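Local coordinates for protein MATE family efflux transporter (Vibrio cholerae, PDB 6IDP) that probably exports drugs and other toxic compounds across the bacterial inner membrane, as a multidrug transporter of the MATE family that changes conformation in a proton-dependent way, at residues A[318-321]-A[322-326]; A[350-353]-A[354-358]. All blocks are in the same frame, centred on the assembly; numbering follows the deposited sequence.

Contact 1 (A[318-321]-A[322-326]); sequences LGFQ and LLIAL. With OLC ((2R)-2,3-dihydroxypropyl (9Z)-octadec-9-enoate), chain F; OLC ((2R)-2,3-dihydroxypropyl (9Z)-octadec-9-enoate), chain N.
Phe320 and Ile324 meet one turn apart on the membrane-spanning helix 303-330. The methyl CD1 of Ile324 lies 3.5 Å from Phe320 CE2, and CG1 sits over one face of the ring. The two side chains run obliquely to each other. With CG opposite the backbone N (chi1 -174°), the Phe320 ring projects outward from the helix, and Ile324 extends CD1 up to it. A monoolein chain (OLC, chain N) comes to the ring at its edge, in plane, where its C13 is 3.8 Å from Phe320 CZ. The same lipid passes along Ile324, with C17 3.8 Å from CG2. Both residues therefore face hydrocarbon.

A second monoolein (chain F) lies along Leu318 and Leu322. Its C12 is 3.8 Å from Leu322 CD2, and its terminal C18 rests against the backbone near Leu318 O. The exposed Leu323 has its CG beside Gly319 O.

Beneath these side chains run regular alpha-helical bonds. Leu323 N gives to Gly319 O and Ile324 N to Phe320 O, the latter nearly straight at 169°. Leu322 N bonds to Leu318 O at a more bent angle, and adds a weak bond to Gly319 O.

Further out, Phe316 stacks on the Phe320 ring, and Ala282 of helix 281-299 touches it. Gln321 packs on Val283 of that helix and on Leu360 of helix 360-375. Its backbone oxygen takes the 3.0 Å bond from Ala325 N, while Ala325 CB lies 3.3 Å from the same Gln321 O.

Contact 2 (A[350-353]-A[354-358]); sequences NLHL and VIVPI. With OLC ((2R)-2,3-dihydroxypropyl (9Z)-octadec-9-enoate), chain E.
His352 O is held by two backbone donors on the last, weakly bonded turn of helix 343-355, just before Pro357. Val356 N reaches it at 3.1 Å in a nearly straight bond (164°). Ile355 N comes at 3.3 Å, from well above the carbonyl plane. One residue earlier, Leu351 O receives only weak bonds from Val354 N and Ile355 N. Pro357 has no N-H to give to Leu353 O, so the i to i+4 bond is missing there. Its ring packs against that oxygen instead, with CG 3.2 Å from Leu353 O.

The same turn brings His352 and Val356 together. Methyl CG2 of Val356 lies over one face of the imidazole, a CH-pi contact 3.8 Å from the ring centroid and offset toward the CE1 and ND1 rim. ND1 is buried without a polar partner in the model. Leu353 CD2 lies in the ring plane at its edge. The rings of His352 and Phe411, from helix 379-435, pack edge-to-face. Glu276 of helix 263-279 touches both His352 and Val356.

Val354 faces a monoolein (chain E). Its CG2 sits between its own backbone N and carbonyl carbon, which brings it 3.2 Å from Leu351 O. Asn350 ND2 bonds to Thr333 OG1. On another side, Leu351 and Ile355 join through methyls, CD1 to CD1, at 3.7 Å.

Along the chain, contact 1 comes first, within helix 303-330. Helix 332-339 follows, and contact 2 then spans the end of helix 343-355 and the segment leading to helix 360-375. Each is one unbroken run of nine residues, so neither closes a long loop, and they lie in series without nesting or crossing. In space the centres of contact 1 and contact 2 are about 13 Å apart, and the two touch directly. Ile358 CD1 packs 3.7 Å from Leu322 CD1, and Ala325 CB rests against Ile358 and Pro357. The Pro357-Ile358 end of contact 2 thus lies against helix 303-330, within the second MatE repeat of the sequence.

Contact 1 (A[318-321]-A[322-326])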
ATOM      1  N   LEU A 318       9.669  15.934  -3.916  1.00 31.09           N
ATOM      2  CA  LEU A 318       9.427  17.030  -4.847  1.00 33.53           C
ATOM      3  C   LEU A 318      10.429  17.027  -5.999  1.00 37.58           C
ATOM      4  O   LEU A 318      10.047  17.157  -7.161  1.00 34.68           O
ATOM      5  CB  LEU A 318       9.479  18.371  -4.114  1.00 30.51           C
ATOM      6  CG  LEU A 318       8.313  18.591  -3.154  1.00 29.13           C
ATOM      7  CD1 LEU A 318       8.430  19.935  -2.458  1.00 29.38           C
ATOM      8  CD2 LEU A 318       7.002  18.479  -3.913  1.00 25.06           C
ATOM      9  N   GLY A 319      11.708  16.873  -5.673  1.00 33.98           N
ATOM     10  CA  GLY A 319      12.749  16.861  -6.684  1.00 33.38           C
ATOM     11  C   GLY A 319      12.677  15.657  -7.607  1.00 33.55           C
ATOM     12  O   GLY A 319      12.760  15.790  -8.826  1.00 33.23           O
ATOM     13  N   PHE A 320      12.513  14.480  -7.016  1.00 31.52           N
ATOM     14  CA  PHE A 320      12.506  13.222  -7.755  1.00 29.55           C
ATOM     15  C   PHE A 320      11.313  13.121  -8.711  1.00 31.85           C
ATOM     16  O   PHE A 320      11.469  12.717  -9.866  1.00 27.28           O
ATOM     17  CB  PHE A 320      12.510  12.051  -6.767  1.00 30.70           C
ATOM     18  CG  PHE A 320      12.638  10.700  -7.407  1.00 31.90           C
ATOM     19  CD1 PHE A 320      13.820  10.312  -8.020  1.00 33.92           C
ATOM     20  CD2 PHE A 320      11.586   9.800  -7.358  1.00 32.89           C
ATOM     21  CE1 PHE A 320      13.938   9.057  -8.596  1.00 37.51           C
ATOM     22  CE2 PHE A 320      11.698   8.545  -7.928  1.00 35.97           C
ATOM     23  CZ  PHE A 320      12.874   8.173  -8.550  1.00 39.31           C
ATOM     24  N   GLN A 321      10.128  13.497  -8.238  1.00 28.08           N
ATOM     25  CA  GLN A 321       8.940  13.453  -9.086  1.00 26.70           C
ATOM     26  C   GLN A 321       8.949  14.556 -10.151  1.00 24.97           C
ATOM     27  O   GLN A 321       8.290  14.426 -11.178  1.00 23.69           O
ATOM     28  CB  GLN A 321       7.664  13.551  -8.241  1.00 30.09           C
ATOM     29  CG  GLN A 321       7.513  12.460  -7.177  1.00 31.08           C
ATOM     30  CD  GLN A 321       7.557  11.055  -7.746  1.00 32.98           C
ATOM     31  OE1 GLN A 321       7.031  10.790  -8.830  1.00 29.13           O
ATOM     32  NE2 GLN A 321       8.192  10.143  -7.015  1.00 29.03           N
ATOM     33  N   LEU A 322       9.687  15.636  -9.907  1.00 30.33           N
ATOM     34  CA  LEU A 322       9.835  16.682 -10.918  1.00 31.38           C
ATOM     35  C   LEU A 322      10.642  16.159 -12.103  1.00 35.35           C
ATOM     36  O   LEU A 322      10.276  16.376 -13.260  1.00 32.94           O
ATOM     37  CB  LEU A 322      10.503  17.931 -10.335  1.00 25.68           C
ATOM     38  CG  LEU A 322      10.888  19.034 -11.331  1.00 31.41           C
ATOM     39  CD1 LEU A 322       9.685  19.498 -12.140  1.00 29.75           C
ATOM     40  CD2 LEU A 322      11.529  20.214 -10.616  1.00 29.61           C
ATOM     41  N   LEU A 323      11.738  15.469 -11.803  1.00 29.90           N
ATOM     42  CA  LEU A 323      12.572  14.859 -12.833  1.00 28.21           C
ATOM     43  C   LEU A 323      11.803  13.833 -13.659  1.00 32.44           C
ATOM     44  O   LEU A 323      11.869  13.842 -14.889  1.00 32.20           O
ATOM     45  CB  LEU A 323      13.796  14.198 -12.205  1.00 27.31           C
ATOM     46  CG  LEU A 323      14.803  15.164 -11.588  1.00 45.62           C
ATOM     47  CD1 LEU A 323      16.060  14.415 -11.177  1.00 50.40           C
ATOM     48  CD2 LEU A 323      15.122  16.289 -12.564  1.00 40.96           C
ATOM     49  N   ILE A 324      11.090  12.946 -12.972  1.00 28.12           N
ATOM     50  CA  ILE A 324      10.269  11.938 -13.627  1.00 31.41           C
ATOM     51  C   ILE A 324       9.252  12.587 -14.565  1.00 32.20           C
ATOM     52  O   ILE A 324       9.062  12.140 -15.696  1.00 29.62           O
ATOM     53  CB  ILE A 324       9.538  11.058 -12.591  1.00 28.03           C
ATOM     54  CG1 ILE A 324      10.543  10.192 -11.833  1.00 29.44           C
ATOM     55  CG2 ILE A 324       8.490  10.181 -13.261  1.00 27.09           C
ATOM     56  CD1 ILE A 324       9.909   9.313 -10.784  1.00 31.84           C
ATOM     57  N   ALA A 325       8.618  13.656 -14.091  1.00 28.71           N
ATOM     58  CA  ALA A 325       7.655  14.400 -14.891  1.00 27.98           C
ATOM     59  C   ALA A 325       8.303  14.990 -16.141  1.00 31.70           C
ATOM     60  O   ALA A 325       7.725  14.948 -17.227  1.00 26.92           O
ATOM     61  CB  ALA A 325       7.015  15.499 -14.059  1.00 23.03           C
ATOM     62  N   LEU A 326       9.504  15.540 -15.984  1.00 28.96           N
ATOM     63  CA  LEU A 326      10.227  16.129 -17.105  1.00 30.16           C
ATOM     64  C   LEU A 326      10.581  15.085 -18.158  1.00 32.47           C
ATOM     65  O   LEU A 326      10.346  15.290 -19.350  1.00 28.20           O
ATOM     66  CB  LEU A 326      11.493  16.829 -16.617  1.00 31.67           C
ATOM     67  CG  LEU A 326      11.291  18.228 -16.036  1.00 38.49           C
ATOM     68  CD1 LEU A 326      12.578  18.740 -15.405  1.00 38.83           C
ATOM     69  CD2 LEU A 326      10.805  19.181 -17.117  1.00 41.52           C
TER
HETATM   70  C18 OLC F 505       7.167  17.659  -8.390  1.00 62.60           C
HETATM   71  C10 OLC F 505      11.628  21.105  -6.651  1.00 60.06           C
HETATM   72  C9  OLC F 505      12.430  20.880  -5.586  1.00 56.57           C
HETATM   73  C17 OLC F 505       6.901  18.944  -9.142  1.00 68.39           C
HETATM   74  C11 OLC F 505      10.342  21.898  -6.516  1.00 61.27           C
HETATM   75  C8  OLC F 505      12.078  21.412  -4.214  1.00 54.17           C
HETATM   76  C16 OLC F 505       6.342  19.978  -8.191  1.00 66.70           C
HETATM   77  C12 OLC F 505       9.733  22.122  -7.887  1.00 66.19           C
HETATM   78  C15 OLC F 505       6.208  21.302  -8.908  1.00 66.20           C
HETATM   79  C13 OLC F 505       8.224  22.181  -7.773  1.00 70.49           C
HETATM   80  C14 OLC F 505       7.589  21.889  -9.117  1.00 68.84           C
HETATM   81  C18 OLC N 513       8.890   6.175 -14.901  1.00 58.60           C
HETATM   82  C17 OLC N 513       9.209   6.432 -13.445  1.00 59.75           C
HETATM   83  C16 OLC N 513      10.073   5.310 -12.913  1.00 60.78           C
HETATM   84  C12 OLC N 513      12.556   3.532  -9.055  1.00 60.03           C
HETATM   85  C15 OLC N 513      10.408   5.562 -11.459  1.00 59.86           C
HETATM   86  C13 OLC N 513      11.781   4.722  -9.579  1.00 62.02           C
HETATM   87  C14 OLC N 513      11.119   4.352 -10.888  1.00 64.49           C

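Contact 2 (A[350-353]-A[354-358])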
ATOM      1  N   ASN A 350      -1.306   9.844 -24.231  1.00 29.44           N
ATOM      2  CA  ASN A 350      -0.296  10.869 -24.500  1.00 29.36           C
ATOM      3  C   ASN A 350      -0.622  12.161 -23.752  1.00 31.07           C
ATOM      4  O   ASN A 350       0.265  12.814 -23.197  1.00 30.11           O
ATOM      5  CB  ASN A 350      -0.201  11.134 -26.007  1.00 26.63           C
ATOM      6  CG  ASN A 350       1.057  11.892 -26.402  1.00 32.22           C
ATOM      7  OD1 ASN A 350       1.711  12.529 -25.573  1.00 28.89           O
ATOM      8  ND2 ASN A 350       1.396  11.832 -27.686  1.00 31.11           N
ATOM      9  N   LEU A 351      -1.904  12.516 -23.731  1.00 27.92           N
ATOM     10  CA  LEU A 351      -2.359  13.705 -23.022  1.00 30.83           C
ATOM     11  C   LEU A 351      -2.200  13.552 -21.513  1.00 32.50           C
ATOM     12  O   LEU A 351      -1.800  14.487 -20.824  1.00 31.69           O
ATOM     13  CB  LEU A 351      -3.818  14.003 -23.364  1.00 30.08           C
ATOM     14  CG  LEU A 351      -4.341  15.343 -22.850  1.00 31.96           C
ATOM     15  CD1 LEU A 351      -3.530  16.485 -23.440  1.00 30.94           C
ATOM     16  CD2 LEU A 351      -5.811  15.504 -23.175  1.00 30.34           C
ATOM     17  N   HIS A 352      -2.520  12.368 -21.003  1.00 32.26           N
ATOM     18  CA  HIS A 352      -2.405  12.098 -19.577  1.00 27.34           C
ATOM     19  C   HIS A 352      -0.966  12.274 -19.104  1.00 26.59           C
ATOM     20  O   HIS A 352      -0.713  12.838 -18.041  1.00 29.57           O
ATOM     21  CB  HIS A 352      -2.896  10.683 -19.260  1.00 29.53           C
ATOM     22  CG  HIS A 352      -2.648  10.258 -17.846  1.00 43.03           C
ATOM     23  ND1 HIS A 352      -3.599  10.373 -16.857  1.00 48.57           N
ATOM     24  CD2 HIS A 352      -1.553   9.715 -17.259  1.00 37.74           C
ATOM     25  CE1 HIS A 352      -3.100   9.921 -15.717  1.00 42.47           C
ATOM     26  NE2 HIS A 352      -1.865   9.517 -15.934  1.00 39.99           N
ATOM     27  N   LEU A 353      -0.027  11.801 -19.916  1.00 24.82           N
ATOM     28  CA  LEU A 353       1.381  11.764 -19.540  1.00 26.20           C
ATOM     29  C   LEU A 353       2.060  13.135 -19.515  1.00 25.99           C
ATOM     30  O   LEU A 353       3.161  13.266 -18.980  1.00 26.42           O
ATOM     31  CB  LEU A 353       2.146  10.837 -20.487  1.00 25.04           C
ATOM     32  CG  LEU A 353       1.777   9.356 -20.398  1.00 27.95           C
ATOM     33  CD1 LEU A 353       2.649   8.530 -21.332  1.00 27.12           C
ATOM     34  CD2 LEU A 353       1.903   8.867 -18.960  1.00 29.33           C
ATOM     35  N   VAL A 354       1.419  14.148 -20.096  1.00 25.52           N
ATOM     36  CA  VAL A 354       1.993  15.493 -20.104  1.00 26.00           C
ATOM     37  C   VAL A 354       1.293  16.417 -19.114  1.00 26.73           C
ATOM     38  O   VAL A 354       1.762  17.524 -18.853  1.00 30.96           O
ATOM     39  CB  VAL A 354       1.931  16.148 -21.509  1.00 30.03           C
ATOM     40  CG1 VAL A 354       2.697  15.324 -22.525  1.00 27.69           C
ATOM     41  CG2 VAL A 354       0.491  16.350 -21.949  1.00 32.55           C
ATOM     42  N   ILE A 355       0.173  15.962 -18.566  1.00 31.96           N
ATOM     43  CA  ILE A 355      -0.609  16.789 -17.656  1.00 31.66           C
ATOM     44  C   ILE A 355      -0.475  16.349 -16.200  1.00 30.81           C
ATOM     45  O   ILE A 355      -0.154  17.156 -15.330  1.00 31.08           O
ATOM     46  CB  ILE A 355      -2.105  16.782 -18.042  1.00 29.03           C
ATOM     47  CG1 ILE A 355      -2.307  17.457 -19.399  1.00 31.66           C
ATOM     48  CG2 ILE A 355      -2.939  17.484 -16.980  1.00 26.04           C
ATOM     49  CD1 ILE A 355      -3.757  17.508 -19.850  1.00 29.28           C
ATOM     50  N   VAL A 356      -0.716  15.067 -15.944  1.00 29.02           N
ATOM     51  CA  VAL A 356      -0.787  14.557 -14.573  1.00 30.40           C
ATOM     52  C   VAL A 356       0.558  14.363 -13.833  1.00 31.54           C
ATOM     53  O   VAL A 356       0.647  14.709 -12.654  1.00 32.89           O
ATOM     54  CB  VAL A 356      -1.561  13.218 -14.545  1.00 30.17           C
ATOM     55  CG1 VAL A 356      -1.685  12.696 -13.124  1.00 33.33           C
ATOM     56  CG2 VAL A 356      -2.941  13.398 -15.157  1.00 35.08           C
ATOM     57  N   PRO A 357       1.598  13.813 -14.501  1.00 31.44           N
ATOM     58  CA  PRO A 357       2.834  13.500 -13.761  1.00 27.06           C
ATOM     59  C   PRO A 357       3.464  14.657 -12.982  1.00 29.76           C
ATOM     60  O   PRO A 357       4.103  14.413 -11.957  1.00 24.57           O
ATOM     61  CB  PRO A 357       3.788  13.041 -14.867  1.00 27.64           C
ATOM     62  CG  PRO A 357       2.898  12.456 -15.892  1.00 30.47           C
ATOM     63  CD  PRO A 357       1.682  13.338 -15.897  1.00 25.87           C
ATOM     64  N   ILE A 358       3.289  15.888 -13.449  1.00 28.17           N
ATOM     65  CA  ILE A 358       3.887  17.038 -12.780  1.00 27.15           C
ATOM     66  C   ILE A 358       3.232  17.281 -11.416  1.00 27.21           C
ATOM     67  O   ILE A 358       3.762  18.005 -10.578  1.00 30.75           O
ATOM     68  CB  ILE A 358       3.780  18.311 -13.660  1.00 26.79           C
ATOM     69  CG1 ILE A 358       4.636  19.452 -13.095  1.00 35.50           C
ATOM     70  CG2 ILE A 358       2.334  18.735 -13.816  1.00 27.78           C
ATOM     71  CD1 ILE A 358       6.096  19.096 -12.923  1.00 24.15           C
TER
HETATM   72  C8  OLC E 504       3.263  15.799 -28.974  1.00 51.02           C
HETATM   73  C7  OLC E 504       4.167  16.529 -28.006  1.00 54.44           C
HETATM   74  C6  OLC E 504       3.383  17.549 -27.208  1.00 56.54           C
HETATM   75  C5  OLC E 504       4.304  18.194 -26.194  1.00 55.41           C
HETATM   76  C4  OLC E 504       3.622  18.283 -24.844  1.00 52.50           C
HETATM   77  C3  OLC E 504       2.409  19.186 -24.929  1.00 51.10           C
HETATM   78  C2  OLC E 504       1.990  19.587 -23.530  1.00 53.97           C
HETATM   79  C1  OLC E 504       0.999  20.728 -23.597  1.00 57.72           C